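PDB 4R01: putative NADH-flavin reductase from Streptococcus pneumoniae TIGR4, which probably acts as an NAD(P)H-dependent oxidoreductase, perhaps passing electrons from NADH to a flavin, on a dinucleotide-binding Rossmann fold. Local coordinates for residues A16-A21 / N36-E41; T29-S34 / S42-D47; L51-L56 / N85-G90; K79-F84 / D136-K141; Q92-V97 / N145-S150. One frame throughout, in Å; residues are numbered along the deposited sequence.

Contact 1 (A16-A21 / N36-E41); sequences AIVEEA and NKSQAE
The carboxylate of Glu-19 and the side-chain amide of Gln-39 lie one over the other. Their planes are 23° apart, so two flat polar groups stack face to face. The overlap is displaced toward the aliphatic part of the glutamate. Gln-39 OE1 sits 3.5 Å from Glu-19 CG, and Gln-39 NE2 is 3.8 Å from Glu-19 CD. No hydrogen bond joins the two segments. The amide lies over the carboxylate instead of reaching it end-on, and both residues are on the surface of the protein.

Beneath this polar stack is a small apolar contact. Val-18 points from the helix toward the loop. Its CG1 lies anti to the backbone N (chi1 168°), and this methyl does all the touching. Val-18 CG1 is 3.9 Å from Ala-40 CB and 4.0 Å from Ser-38 CB. Val-18 CG1 also rests against the loop backbone, 3.8 Å from Ala-40 N. One methyl thus packs along three successive loop residues. Within the loop, Ala-40 N makes a weak 3.5 Å hydrogen bond to Ser-38 OG, which bridges the turn at Gln-39.

The loop follows strand 27-32 and leads into strand 42-45, in an NAD(P)-binding Rossmann fold. Lys-37 N is hydrogen-bonded to Asn-10 OD1, which ties its start to the loop after the first strand. Helix 12-24 stands between two neighbours. Ile-17 packs on Leu-191 of helix 184-196, while Val-18 faces the loop. Ser-38 and Ala-40 in turn rest on Ala-30 of strand 27-32.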
# COMPACT_ATOMS: atom_id res chain seq x y z
N ALA A 16 -15.98 26.59 4.67
CA ALA A 16 -16.60 25.34 5.10
C ALA A 16 -16.83 25.39 6.60
O ALA A 16 -17.91 25.04 7.09
CB ALA A 16 -15.72 24.16 4.73
N ILE A 17 -15.82 25.85 7.33
CA ILE A 17 -15.91 25.98 8.78
C ILE A 17 -16.88 27.10 9.18
O ILE A 17 -17.65 26.95 10.13
CB ILE A 17 -14.53 26.25 9.40
CG1 ILE A 17 -13.54 25.16 8.99
CG2 ILE A 17 -14.62 26.33 10.92
CD1 ILE A 17 -12.15 25.36 9.52
N VAL A 18 -16.83 28.21 8.46
CA VAL A 18 -17.74 29.33 8.71
C VAL A 18 -19.19 28.90 8.56
O VAL A 18 -20.01 29.10 9.45
CB VAL A 18 -17.46 30.52 7.76
CG1 VAL A 18 -18.59 31.54 7.84
CG2 VAL A 18 -16.12 31.17 8.09
N GLU A 19 -19.50 28.30 7.41
CA GLU A 19 -20.86 27.86 7.11
C GLU A 19 -21.36 26.85 8.14
O GLU A 19 -22.53 26.88 8.53
CB GLU A 19 -20.93 27.26 5.71
CG GLU A 19 -22.30 26.75 5.31
CD GLU A 19 -22.37 26.32 3.86
OE1 GLU A 19 -21.53 26.79 3.06
OE2 GLU A 19 -23.26 25.51 3.52
N GLU A 20 -20.48 25.96 8.58
CA GLU A 20 -20.84 24.97 9.59
C GLU A 20 -21.08 25.64 10.94
O GLU A 20 -22.07 25.36 11.60
CB GLU A 20 -19.75 23.90 9.71
CG GLU A 20 -19.99 22.89 10.83
CD GLU A 20 -21.20 22.01 10.60
OE1 GLU A 20 -21.57 21.79 9.43
OE2 GLU A 20 -21.79 21.53 11.59
N ALA A 21 -20.17 26.52 11.33
CA ALA A 21 -20.26 27.20 12.62
C ALA A 21 -21.47 28.13 12.69
O ALA A 21 -22.08 28.28 13.75
CB ALA A 21 -18.98 27.97 12.91
N ASN A 36 -15.85 39.40 1.03
CA ASN A 36 -16.32 38.24 1.76
C ASN A 36 -17.28 37.39 0.94
O ASN A 36 -18.35 37.85 0.54
CB ASN A 36 -16.99 38.66 3.06
CG ASN A 36 -17.56 37.48 3.83
OD1 ASN A 36 -18.78 37.34 3.96
ND2 ASN A 36 -16.68 36.63 4.34
N LYS A 37 -16.89 36.14 0.68
CA LYS A 37 -17.73 35.20 -0.04
C LYS A 37 -18.39 34.22 0.93
O LYS A 37 -19.30 33.48 0.56
CB LYS A 37 -16.91 34.43 -1.08
CG LYS A 37 -16.05 35.30 -1.97
CD LYS A 37 -16.90 36.17 -2.89
CE LYS A 37 -16.88 35.64 -4.32
NZ LYS A 37 -17.69 36.48 -5.24
N SER A 38 -17.93 34.23 2.18
CA SER A 38 -18.47 33.34 3.21
C SER A 38 -19.81 33.85 3.75
O SER A 38 -20.24 34.96 3.42
CB SER A 38 -17.47 33.17 4.35
OG SER A 38 -17.33 34.37 5.10
N GLN A 39 -20.44 33.04 4.58
CA GLN A 39 -21.74 33.38 5.17
C GLN A 39 -21.58 34.11 6.49
O GLN A 39 -22.51 34.19 7.28
CB GLN A 39 -22.57 32.11 5.39
CG GLN A 39 -23.01 31.40 4.12
CD GLN A 39 -23.83 30.17 4.43
OE1 GLN A 39 -23.99 29.79 5.59
NE2 GLN A 39 -24.36 29.53 3.39
N ALA A 40 -20.39 34.65 6.73
CA ALA A 40 -20.04 35.19 8.04
C ALA A 40 -20.77 36.49 8.38
O ALA A 40 -21.04 37.31 7.50
CB ALA A 40 -18.55 35.38 8.13
N GLU A 41 -21.01 36.71 9.67
CA GLU A 41 -21.71 37.89 10.12
C GLU A 41 -20.92 39.17 9.95
O GLU A 41 -21.27 40.02 9.14
CB GLU A 41 -21.99 37.68 11.62
CG GLU A 41 -22.17 38.92 12.49
CD GLU A 41 -22.34 38.59 13.95
OE1 GLU A 41 -21.33 38.26 14.58
OE2 GLU A 41 -23.48 38.66 14.48

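Contact 2 (T29-S34 / S42-D47); sequences TAIVRS and SIIKKD. With SO4 (sulfate ion), chain C.
Val-32 has chi1 -63°, which puts CG2 between its backbone N and carbonyl carbon and directs Val-32 CG2 to Ile-43 CG2, 3.6 Å away. The same torsion turns CG1 to the bound sulfate. Thr-29 is on the other face of the sheet; with chi1 -66° its CG2 is anti to the backbone N and lies 3.8 Å from Ile-44 CG1.

These residues belong to two parallel strands at one edge of the Rossmann sheet. Strand 42-45 is the outermost strand there within the chain. The strand segments run 20° apart. Four backbone hydrogen bonds join them: Ala-30 N to Ser-42 O, Ile-44 N to Ala-30 O, Val-32 N to Ile-44 O and Lys-46 N to Val-32 O. Ala-30 and Val-32 thus each bond with both N and O, as in a regular parallel ladder. Ile-31 and Ile-44 lie side by side on the face shared with Thr-29. Val-32 and Ile-43 pack on the other face.

Past the strand end, Arg-33 N donates to sulfate O4 at 3.3 Å, in a nearly straight bond. Arg-33 NE adds a weak bond to sulfate O2 at 3.1 Å, and Asn-10 N is another donor to the anion. The sulfate probably came from the crystallisation liquor. Its place after the second strand is consistent with a phosphate site of NAD(P)H, as in related folds. Lys-46 NZ has its partner in Asp-55.

At the opposite end a water bridges the strands, 3.0 Å from Ser-42 OG and, more weakly, 3.4 Å from Thr-29 OG1.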
# COMPACT_ATOMS: atom_id res chain seq x y z
N THR A 29 -16.91 35.89 13.06
CA THR A 29 -16.22 36.99 12.40
C THR A 29 -15.26 36.44 11.36
O THR A 29 -14.41 35.61 11.67
CB THR A 29 -15.45 37.86 13.41
OG1 THR A 29 -16.37 38.51 14.29
CG2 THR A 29 -14.62 38.91 12.68
N ALA A 30 -15.39 36.91 10.13
CA ALA A 30 -14.47 36.50 9.07
C ALA A 30 -13.33 37.49 8.92
O ALA A 30 -13.55 38.68 8.69
CB ALA A 30 -15.21 36.35 7.76
N ILE A 31 -12.11 37.01 9.06
CA ILE A 31 -10.94 37.84 8.81
C ILE A 31 -10.37 37.46 7.45
O ILE A 31 -9.81 36.38 7.27
CB ILE A 31 -9.88 37.67 9.91
CG1 ILE A 31 -10.47 38.10 11.26
CG2 ILE A 31 -8.64 38.49 9.58
CD1 ILE A 31 -9.51 38.02 12.42
N VAL A 32 -10.53 38.36 6.49
CA VAL A 32 -10.23 38.08 5.09
C VAL A 32 -9.36 39.16 4.45
O VAL A 32 -9.10 40.20 5.05
CB VAL A 32 -11.52 37.93 4.26
CG1 VAL A 32 -12.34 36.75 4.75
CG2 VAL A 32 -12.34 39.21 4.34
N ARG A 33 -8.93 38.90 3.22
CA ARG A 33 -8.08 39.83 2.49
C ARG A 33 -8.85 40.55 1.38
O ARG A 33 -8.55 41.69 1.05
CB ARG A 33 -6.87 39.11 1.91
CG ARG A 33 -5.94 38.50 2.95
CD ARG A 33 -4.81 37.71 2.31
NE ARG A 33 -5.31 36.56 1.56
CZ ARG A 33 -4.54 35.71 0.88
NH1 ARG A 33 -3.22 35.88 0.87
NH2 ARG A 33 -5.08 34.70 0.22
N SER A 34 -9.84 39.86 0.81
CA SER A 34 -10.67 40.45 -0.24
C SER A 34 -12.14 40.42 0.16
O SER A 34 -12.47 40.26 1.34
CB SER A 34 -10.46 39.72 -1.56
OG SER A 34 -10.80 38.35 -1.45
N SER A 42 -19.80 39.24 10.63
CA SER A 42 -18.97 40.43 10.54
C SER A 42 -17.63 40.15 9.86
O SER A 42 -17.05 39.08 10.01
CB SER A 42 -18.73 41.01 11.93
OG SER A 42 -19.93 41.02 12.68
N ILE A 43 -17.14 41.14 9.12
CA ILE A 43 -15.93 40.96 8.34
C ILE A 43 -14.84 41.95 8.73
O ILE A 43 -15.08 43.16 8.83
CB ILE A 43 -16.21 41.12 6.83
CG1 ILE A 43 -17.14 40.00 6.34
CG2 ILE A 43 -14.92 41.11 6.03
CD1 ILE A 43 -18.61 40.36 6.36
N ILE A 44 -13.64 41.43 8.97
CA ILE A 44 -12.47 42.26 9.13
C ILE A 44 -11.58 42.07 7.92
O ILE A 44 -10.88 41.07 7.80
CB ILE A 44 -11.68 41.91 10.41
CG1 ILE A 44 -12.60 41.95 11.64
CG2 ILE A 44 -10.51 42.86 10.60
CD1 ILE A 44 -11.91 41.57 12.93
N LYS A 45 -11.63 43.02 6.98
CA LYS A 45 -10.75 42.95 5.82
C LYS A 45 -9.40 43.52 6.20
O LYS A 45 -9.23 44.73 6.30
CB LYS A 45 -11.33 43.69 4.62
CG LYS A 45 -10.43 43.61 3.39
CD LYS A 45 -11.08 44.21 2.16
CE LYS A 45 -12.35 43.47 1.78
NZ LYS A 45 -12.93 44.00 0.51
N LYS A 46 -8.44 42.64 6.40
CA LYS A 46 -7.14 43.03 6.90
C LYS A 46 -6.12 41.96 6.55
O LYS A 46 -6.46 40.79 6.45
CB LYS A 46 -7.20 43.25 8.42
CG LYS A 46 -6.07 44.07 8.99
CD LYS A 46 -6.29 44.32 10.48
CE LYS A 46 -5.27 45.29 11.03
NZ LYS A 46 -5.43 45.51 12.49
N ASP A 47 -4.87 42.37 6.34
CA ASP A 47 -3.82 41.40 6.09
C ASP A 47 -3.53 40.64 7.38
O ASP A 47 -3.43 41.25 8.45
CB ASP A 47 -2.55 42.07 5.57
CG ASP A 47 -1.48 41.06 5.18
OD1 ASP A 47 -1.56 40.51 4.06
OD2 ASP A 47 -0.56 40.82 6.00
S SO4 C . -8.87 35.15 2.45
O1 SO4 C . -10.05 35.03 3.29
O2 SO4 C . -7.73 35.53 3.28
O3 SO4 C . -8.61 33.86 1.81
O4 SO4 C . -9.09 36.15 1.42
O HOH W 1 -18.69 40.76 15.42

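Contact 3 (L51-L56 / N85-G90); sequences LTKDDL and NQLLAG
Leu-87 points its two methyls into different parts of the 51-56 turn. Leu-87 CD1 meets Leu-56 CD1 at 3.8 Å and also touches Leu-51 CB at 4.0 Å. Leu-87 CD2 lies on the backbone where the short, weakly bonded helix at about 53-56 begins, 3.5 Å from Lys-53 N. The side chains of Leu-56 and Leu-87 cross at about a right angle. Leu-56 crosses Leu-88 in the same way, and Leu-56 CD1 lies 3.8 Å from Leu-88 CD2. One methyl of Leu-56 therefore touches two successive leucines of helix 76-88.

Lys-53 runs extended past Leu-87. Lys-53 CG packs on Leu-87 CD2 at 3.7 Å, and Lys-53 CE comes 3.5 Å from Gln-86 O.

Thr-52 and Asp-55 form a capping box where this weak helix starts. Thr-52 N donates to Asp-55 OD2 at 2.8 Å from above the carboxylate plane. Asp-55 N returns a weak bond to Thr-52 OG1.

No hydrogen bond crosses between the segments. The join is apolar, made by leucine methyls and the lysine chain. The capping box is internal to the turn, and Asp-55 OD2 also anchors it to Lys-46 next to strand 42-45.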
# COMPACT_ATOMS: atom_id res chain seq x y z
N LEU A 51 -2.56 41.89 11.87
CA LEU A 51 -3.52 41.76 12.97
C LEU A 51 -2.90 42.19 14.30
O LEU A 51 -1.71 42.00 14.53
CB LEU A 51 -4.03 40.32 13.07
CG LEU A 51 -5.00 39.83 12.00
CD1 LEU A 51 -5.23 38.34 12.17
CD2 LEU A 51 -6.32 40.58 12.07
N THR A 52 -3.74 42.75 15.17
CA THR A 52 -3.31 43.15 16.50
C THR A 52 -4.09 42.37 17.55
O THR A 52 -5.03 41.65 17.21
CB THR A 52 -3.52 44.66 16.73
OG1 THR A 52 -4.92 44.93 16.87
CG2 THR A 52 -2.97 45.47 15.56
N LYS A 53 -3.70 42.50 18.81
CA LYS A 53 -4.43 41.86 19.89
C LYS A 53 -5.86 42.37 19.95
O LYS A 53 -6.80 41.62 20.20
CB LYS A 53 -3.74 42.08 21.23
CG LYS A 53 -2.28 41.68 21.25
CD LYS A 53 -1.69 41.77 22.65
CE LYS A 53 -0.20 41.46 22.63
NZ LYS A 53 0.37 41.39 24.00
N ASP A 54 -6.03 43.67 19.70
CA ASP A 54 -7.35 44.29 19.71
C ASP A 54 -8.25 43.74 18.60
O ASP A 54 -9.48 43.87 18.67
CB ASP A 54 -7.22 45.81 19.59
CG ASP A 54 -6.69 46.45 20.85
OD1 ASP A 54 -6.80 45.82 21.93
OD2 ASP A 54 -6.18 47.59 20.78
N ASP A 55 -7.66 43.12 17.59
CA ASP A 55 -8.43 42.45 16.55
C ASP A 55 -8.93 41.09 17.01
O ASP A 55 -9.98 40.63 16.58
CB ASP A 55 -7.59 42.29 15.28
CG ASP A 55 -7.25 43.61 14.63
OD1 ASP A 55 -8.08 44.55 14.71
OD2 ASP A 55 -6.16 43.72 14.04
N LEU A 56 -8.18 40.44 17.90
CA LEU A 56 -8.51 39.08 18.31
C LEU A 56 -9.08 38.99 19.72
O LEU A 56 -9.38 37.89 20.19
CB LEU A 56 -7.28 38.19 18.19
CG LEU A 56 -6.75 37.97 16.77
CD1 LEU A 56 -5.73 36.84 16.75
CD2 LEU A 56 -7.90 37.69 15.81
N ASN A 85 0.67 33.46 18.33
CA ASN A 85 1.15 33.26 19.69
C ASN A 85 1.34 34.60 20.40
O ASN A 85 0.93 34.76 21.55
CB ASN A 85 2.46 32.47 19.69
CG ASN A 85 2.99 32.22 21.08
OD1 ASN A 85 2.41 31.45 21.85
ND2 ASN A 85 4.11 32.86 21.42
N GLN A 86 1.95 35.54 19.71
CA GLN A 86 2.16 36.87 20.23
C GLN A 86 0.87 37.55 20.59
O GLN A 86 0.84 38.32 21.49
CB GLN A 86 2.86 37.75 19.20
CG GLN A 86 4.37 37.64 19.19
CD GLN A 86 4.97 37.94 17.83
OE1 GLN A 86 4.30 38.41 16.92
NE2 GLN A 86 6.25 37.65 17.68
N LEU A 87 -0.20 37.22 19.87
CA LEU A 87 -1.49 37.87 20.04
C LEU A 87 -2.38 37.18 21.07
O LEU A 87 -3.16 37.83 21.76
CB LEU A 87 -2.23 37.94 18.70
CG LEU A 87 -1.55 38.72 17.58
CD1 LEU A 87 -2.43 38.74 16.34
CD2 LEU A 87 -1.23 40.13 18.03
N LEU A 88 -2.25 35.86 21.18
CA LEU A 88 -3.20 35.08 21.97
C LEU A 88 -2.63 34.47 23.25
O LEU A 88 -3.40 34.16 24.16
CB LEU A 88 -3.78 33.96 21.10
CG LEU A 88 -4.59 34.42 19.88
CD1 LEU A 88 -5.22 33.22 19.18
CD2 LEU A 88 -5.65 35.44 20.28
N ALA A 89 -1.31 34.30 23.33
CA ALA A 89 -0.71 33.73 24.53
C ALA A 89 -0.97 34.61 25.74
O ALA A 89 -0.96 35.84 25.64
CB ALA A 89 0.79 33.53 24.34
N GLY A 90 -1.22 33.98 26.89
CA GLY A 90 -1.58 34.70 28.09
C GLY A 90 -3.09 34.73 28.27
O GLY A 90 -3.59 34.67 29.40

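Contact 4 (K79-F84 / D136-K141); sequences KSIELF and DLLRTK
Glu-82 and Lys-141 link helix 76-88 to the turn after helix 125-138. Lys-141 NZ donates to Glu-82 OE2 in a salt bridge, modelled at 2.5 Å, so short that the exact length is doubtful. The donor comes from the syn side of the carboxylate, 26° out of its plane. Both chains bend at chi2 to meet, Glu-82 at 76° and Lys-141 at -47°, and they cross at about a right angle. The other oxygen, Glu-82 OE1, faces an apolar group, with Leu-137 CD2 3.3 Å away.

The backbone from Leu-137 to Lys-141 finds partners close by. Leu-137 O accepts two bonds from one residue, Thr-140 OG1 at 2.6 Å and Thr-140 N at 3.3 Å. Both donors come from the same face of the carbonyl plane. Lys-141 N donates to Leu-138 O at 2.9 Å, closing a type I turn that brings Lys-141 round toward Glu-82. On the other helix, Ser-80 OG is bonded to His-77 O.

Beside the salt bridge, Ile-81 crosses Leu-138 at about a right angle. Ile-81 CG2 lies 3.7 Å from Leu-138 CD2 and 4.1 Å from Leu-137 CD2. Ile-81 and Leu-138 are on the sheet side: Ile-81 also packs on Phe-95, and Leu-138 on Val-97, Trp-146 and Phe-148. Leu-137 lies between them and the salt bridge.

The contact joins two neighbouring helices on one face of the Rossmann sheet. Its chemistry is divided, with an apolar layer next to the strands and a charged pair farther out. The methyls of Leu-137 shield one side of the carboxylate, which may modestly strengthen its attraction to Lys-141.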
# COMPACT_ATOMS: atom_id res chain seq x y z
N LYS A 79 5.41 31.72 10.30
CA LYS A 79 5.35 33.11 10.75
C LYS A 79 3.98 33.43 11.32
O LYS A 79 3.86 34.23 12.24
CB LYS A 79 5.69 34.06 9.60
CG LYS A 79 6.03 35.47 10.06
CD LYS A 79 6.09 36.44 8.89
CE LYS A 79 6.43 37.85 9.36
NZ LYS A 79 6.07 38.89 8.35
N SER A 80 2.94 32.78 10.78
CA SER A 80 1.58 33.00 11.26
C SER A 80 1.44 32.49 12.69
O SER A 80 0.81 33.14 13.53
CB SER A 80 0.56 32.31 10.35
OG SER A 80 0.69 30.90 10.40
N ILE A 81 2.03 31.33 12.97
CA ILE A 81 2.04 30.77 14.31
C ILE A 81 2.71 31.71 15.30
O ILE A 81 2.17 31.99 16.37
CB ILE A 81 2.75 29.41 14.35
CG1 ILE A 81 2.04 28.40 13.46
CG2 ILE A 81 2.84 28.90 15.78
CD1 ILE A 81 0.59 28.16 13.84
N GLU A 82 3.89 32.19 14.94
CA GLU A 82 4.64 33.11 15.77
C GLU A 82 3.82 34.37 16.05
O GLU A 82 3.83 34.89 17.16
CB GLU A 82 5.97 33.49 15.10
CG GLU A 82 7.10 33.77 16.07
CD GLU A 82 7.67 32.51 16.69
OE1 GLU A 82 8.20 31.67 15.93
OE2 GLU A 82 7.59 32.36 17.92
N LEU A 83 3.11 34.83 15.03
CA LEU A 83 2.25 36.00 15.16
C LEU A 83 1.07 35.75 16.08
O LEU A 83 0.80 36.54 16.99
CB LEU A 83 1.74 36.44 13.78
CG LEU A 83 0.57 37.43 13.83
CD1 LEU A 83 1.04 38.82 14.25
CD2 LEU A 83 -0.14 37.48 12.50
N PHE A 84 0.36 34.65 15.84
CA PHE A 84 -0.82 34.33 16.63
C PHE A 84 -0.48 34.09 18.09
O PHE A 84 -1.23 34.47 18.98
CB PHE A 84 -1.53 33.11 16.05
CG PHE A 84 -2.46 33.43 14.92
CD1 PHE A 84 -3.57 34.23 15.14
CD2 PHE A 84 -2.23 32.94 13.65
CE1 PHE A 84 -4.44 34.54 14.11
CE2 PHE A 84 -3.09 33.24 12.61
CZ PHE A 84 -4.20 34.04 12.85
N ASP A 136 5.43 21.81 14.73
CA ASP A 136 6.59 21.72 15.61
C ASP A 136 6.79 23.00 16.41
O ASP A 136 7.20 22.96 17.57
CB ASP A 136 7.86 21.40 14.81
CG ASP A 136 7.85 20.00 14.23
OD1 ASP A 136 7.07 19.15 14.71
OD2 ASP A 136 8.64 19.74 13.29
N LEU A 137 6.48 24.14 15.79
CA LEU A 137 6.63 25.43 16.45
C LEU A 137 5.57 25.61 17.54
O LEU A 137 5.83 26.23 18.57
CB LEU A 137 6.55 26.56 15.43
CG LEU A 137 6.92 27.96 15.91
CD1 LEU A 137 8.30 27.97 16.55
CD2 LEU A 137 6.85 28.95 14.76
N LEU A 138 4.38 25.07 17.30
CA LEU A 138 3.28 25.18 18.26
C LEU A 138 3.58 24.46 19.58
O LEU A 138 3.20 24.93 20.65
CB LEU A 138 1.99 24.63 17.66
CG LEU A 138 1.15 25.60 16.82
CD1 LEU A 138 0.02 24.86 16.11
CD2 LEU A 138 0.60 26.72 17.69
N ARG A 139 4.26 23.32 19.50
CA ARG A 139 4.54 22.54 20.70
C ARG A 139 5.43 23.29 21.69
O ARG A 139 5.43 22.98 22.89
CB ARG A 139 5.19 21.21 20.34
CG ARG A 139 4.34 20.34 19.43
CD ARG A 139 4.81 18.90 19.47
NE ARG A 139 4.20 18.10 18.41
CZ ARG A 139 3.02 17.50 18.51
NH1 ARG A 139 2.30 17.62 19.61
NH2 ARG A 139 2.56 16.79 17.49
N THR A 140 6.17 24.28 21.20
CA THR A 140 7.05 25.07 22.05
C THR A 140 6.29 26.23 22.70
O THR A 140 6.82 26.92 23.58
CB THR A 140 8.25 25.62 21.26
OG1 THR A 140 7.78 26.54 20.26
CG2 THR A 140 9.00 24.49 20.59
N LYS A 141 5.06 26.46 22.25
CA LYS A 141 4.23 27.52 22.81
C LYS A 141 3.50 27.04 24.05
O LYS A 141 2.38 26.53 23.98
CB LYS A 141 3.23 28.03 21.76
CG LYS A 141 3.88 28.57 20.50
CD LYS A 141 5.02 29.51 20.83
CE LYS A 141 5.63 30.11 19.57
NZ LYS A 141 6.83 30.94 19.87

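Contact 5 (Q92-V97 / N145-S150); sequences QTRFLV and NWTFVS
Phe-95 and Val-97 join Asn-145, Thr-147 and Val-149 through four backbone hydrogen bonds. Phe-95 N donates to Asn-145 O at 2.9 Å and Thr-147 N to Phe-95 O at 3.0 Å. Val-97 N then donates to Thr-147 O, and Val-149 N to Val-97 O. The strands are parallel, 18° apart.

Side-chain hydrogen bonds add to the ladder. Asn-145 ND2 donates to Gln-92 O at 3.1 Å. The acceptor is near the amide plane, but the donor stands well above the carbonyl plane. Arg-94 NH2 donates to Thr-147 OG1 at 3.2 Å, with an angle of 146°. The same NH2 forms a salt bridge with Glu-194, and Thr-147 OG1 is also bonded to His-200 O. Arg-94 NE is buried here with no partner in the model.

Apolar contacts occur on both faces. On one, Val-97 CG1 meets Phe-148 CE1 at 3.7 Å. Phe-148 CG is anti to the backbone N (chi1 -156°), and its ring leans back toward Val-97. On the other, Leu-96 lies alongside Thr-147, its CG 4.1 Å from Thr-147 CB, and its CD2 is 4.4 Å from Val-149 CG2.

Helix 125-138 lies between these strands in sequence and packs on Val-97, Trp-146 and Phe-148. This is the beta-alpha-beta crossover of a Rossmann fold, here near the centre of its sheet.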
# COMPACT_ATOMS: atom_id res chain seq x y z
N GLN A 92 -7.06 33.19 27.49
CA GLN A 92 -7.61 31.85 27.63
C GLN A 92 -8.21 31.38 26.30
O GLN A 92 -8.66 30.24 26.17
CB GLN A 92 -8.64 31.83 28.76
CG GLN A 92 -9.22 30.45 29.09
CD GLN A 92 -10.21 30.49 30.24
OE1 GLN A 92 -11.23 31.18 30.18
NE2 GLN A 92 -9.91 29.75 31.30
N THR A 93 -8.19 32.27 25.31
CA THR A 93 -8.74 31.99 23.98
C THR A 93 -8.10 30.76 23.32
O THR A 93 -6.89 30.58 23.35
CB THR A 93 -8.56 33.20 23.04
OG1 THR A 93 -9.02 34.39 23.69
CG2 THR A 93 -9.34 33.00 21.75
N ARG A 94 -8.95 29.92 22.72
CA ARG A 94 -8.48 28.75 21.99
C ARG A 94 -8.03 29.12 20.58
O ARG A 94 -8.63 29.97 19.93
CB ARG A 94 -9.58 27.69 21.92
CG ARG A 94 -9.86 26.99 23.24
CD ARG A 94 -10.70 25.74 23.04
NE ARG A 94 -10.02 24.76 22.20
CZ ARG A 94 -10.55 23.59 21.84
NH1 ARG A 94 -11.77 23.27 22.25
NH2 ARG A 94 -9.87 22.75 21.08
N PHE A 95 -6.96 28.48 20.12
CA PHE A 95 -6.44 28.74 18.79
C PHE A 95 -6.32 27.45 18.00
O PHE A 95 -5.39 26.66 18.21
CB PHE A 95 -5.08 29.46 18.87
CG PHE A 95 -4.38 29.60 17.55
CD1 PHE A 95 -4.96 30.32 16.52
CD2 PHE A 95 -3.14 29.02 17.35
CE1 PHE A 95 -4.32 30.45 15.30
CE2 PHE A 95 -2.49 29.15 16.14
CZ PHE A 95 -3.08 29.87 15.11
N LEU A 96 -7.26 27.22 17.09
CA LEU A 96 -7.28 26.01 16.28
C LEU A 96 -6.65 26.24 14.92
O LEU A 96 -6.82 27.29 14.31
CB LEU A 96 -8.72 25.50 16.10
CG LEU A 96 -9.28 24.58 17.19
CD1 LEU A 96 -9.48 25.33 18.50
CD2 LEU A 96 -10.58 23.95 16.72
N VAL A 97 -5.90 25.24 14.45
CA VAL A 97 -5.25 25.33 13.16
C VAL A 97 -5.72 24.22 12.23
O VAL A 97 -5.72 23.04 12.60
CB VAL A 97 -3.71 25.24 13.29
CG1 VAL A 97 -3.05 25.34 11.92
CG2 VAL A 97 -3.19 26.32 14.21
N ASN A 145 -3.20 28.07 24.21
CA ASN A 145 -4.20 27.01 24.14
C ASN A 145 -4.46 26.60 22.70
O ASN A 145 -5.51 26.90 22.14
CB ASN A 145 -5.50 27.45 24.82
CG ASN A 145 -5.32 27.71 26.29
OD1 ASN A 145 -4.51 27.08 26.96
ND2 ASN A 145 -6.09 28.67 26.82
N TRP A 146 -3.50 25.90 22.10
CA TRP A 146 -3.57 25.55 20.69
C TRP A 146 -4.11 24.15 20.45
O TRP A 146 -4.01 23.28 21.32
CB TRP A 146 -2.19 25.69 20.04
CG TRP A 146 -1.14 24.79 20.63
CD1 TRP A 146 -0.30 25.08 21.66
CD2 TRP A 146 -0.82 23.46 20.22
NE1 TRP A 146 0.52 24.01 21.92
CE2 TRP A 146 0.22 23.00 21.05
CE3 TRP A 146 -1.32 22.60 19.23
CZ2 TRP A 146 0.78 21.73 20.92
CZ3 TRP A 146 -0.76 21.34 19.10
CH2 TRP A 146 0.28 20.92 19.94
N THR A 147 -4.68 23.93 19.27
CA THR A 147 -5.10 22.61 18.85
C THR A 147 -4.91 22.46 17.34
O THR A 147 -5.58 23.12 16.55
CB THR A 147 -6.57 22.31 19.21
OG1 THR A 147 -6.72 22.36 20.64
CG2 THR A 147 -6.97 20.93 18.72
N PHE A 148 -3.96 21.60 16.96
CA PHE A 148 -3.68 21.32 15.56
C PHE A 148 -4.64 20.25 15.05
O PHE A 148 -4.69 19.15 15.60
CB PHE A 148 -2.23 20.85 15.41
CG PHE A 148 -1.66 21.07 14.03
CD1 PHE A 148 -1.23 22.33 13.64
CD2 PHE A 148 -1.54 20.02 13.14
CE1 PHE A 148 -0.70 22.54 12.38
CE2 PHE A 148 -1.00 20.22 11.88
CZ PHE A 148 -0.58 21.48 11.50
N VAL A 149 -5.40 20.57 14.01
CA VAL A 149 -6.39 19.63 13.50
C VAL A 149 -6.00 19.07 12.14
O VAL A 149 -6.29 19.66 11.10
CB VAL A 149 -7.78 20.28 13.41
CG1 VAL A 149 -8.82 19.24 13.04
CG2 VAL A 149 -8.13 20.95 14.72
N SER A 150 -5.32 17.92 12.15
CA SER A 150 -4.91 17.26 10.92
C SER A 150 -6.09 16.64 10.20
O SER A 150 -6.92 15.97 10.81
CB SER A 150 -3.86 16.19 11.22
OG SER A 150 -2.59 16.77 11.48

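In the fold
Contacts 2 and 5 are strand pairs of one sheet, with centres about 20 Å apart. Contact 1 touches contact 2 on one face, where Ala-40 CB lies 3.5 Å from Ala-30 CB. Contact 3 touches contact 2 on the other, and the salt bridge Lys-46 NZ to Asp-55 OD2, modelled at 2.5 Å, ties them. Contacts 3 and 4 share helix 76-88, and both reach contact 5: Leu-88 CD1 is 3.8 Å from Phe-95 CB, and Phe-84 CD2 is 3.5 Å from Phe-95 CZ. Contacts 1 and 4 lie on opposite sides of the chain's centre, their centres about 25 Å apart. The sulfate belongs to contact 2, in a probable dinucleotide-binding region.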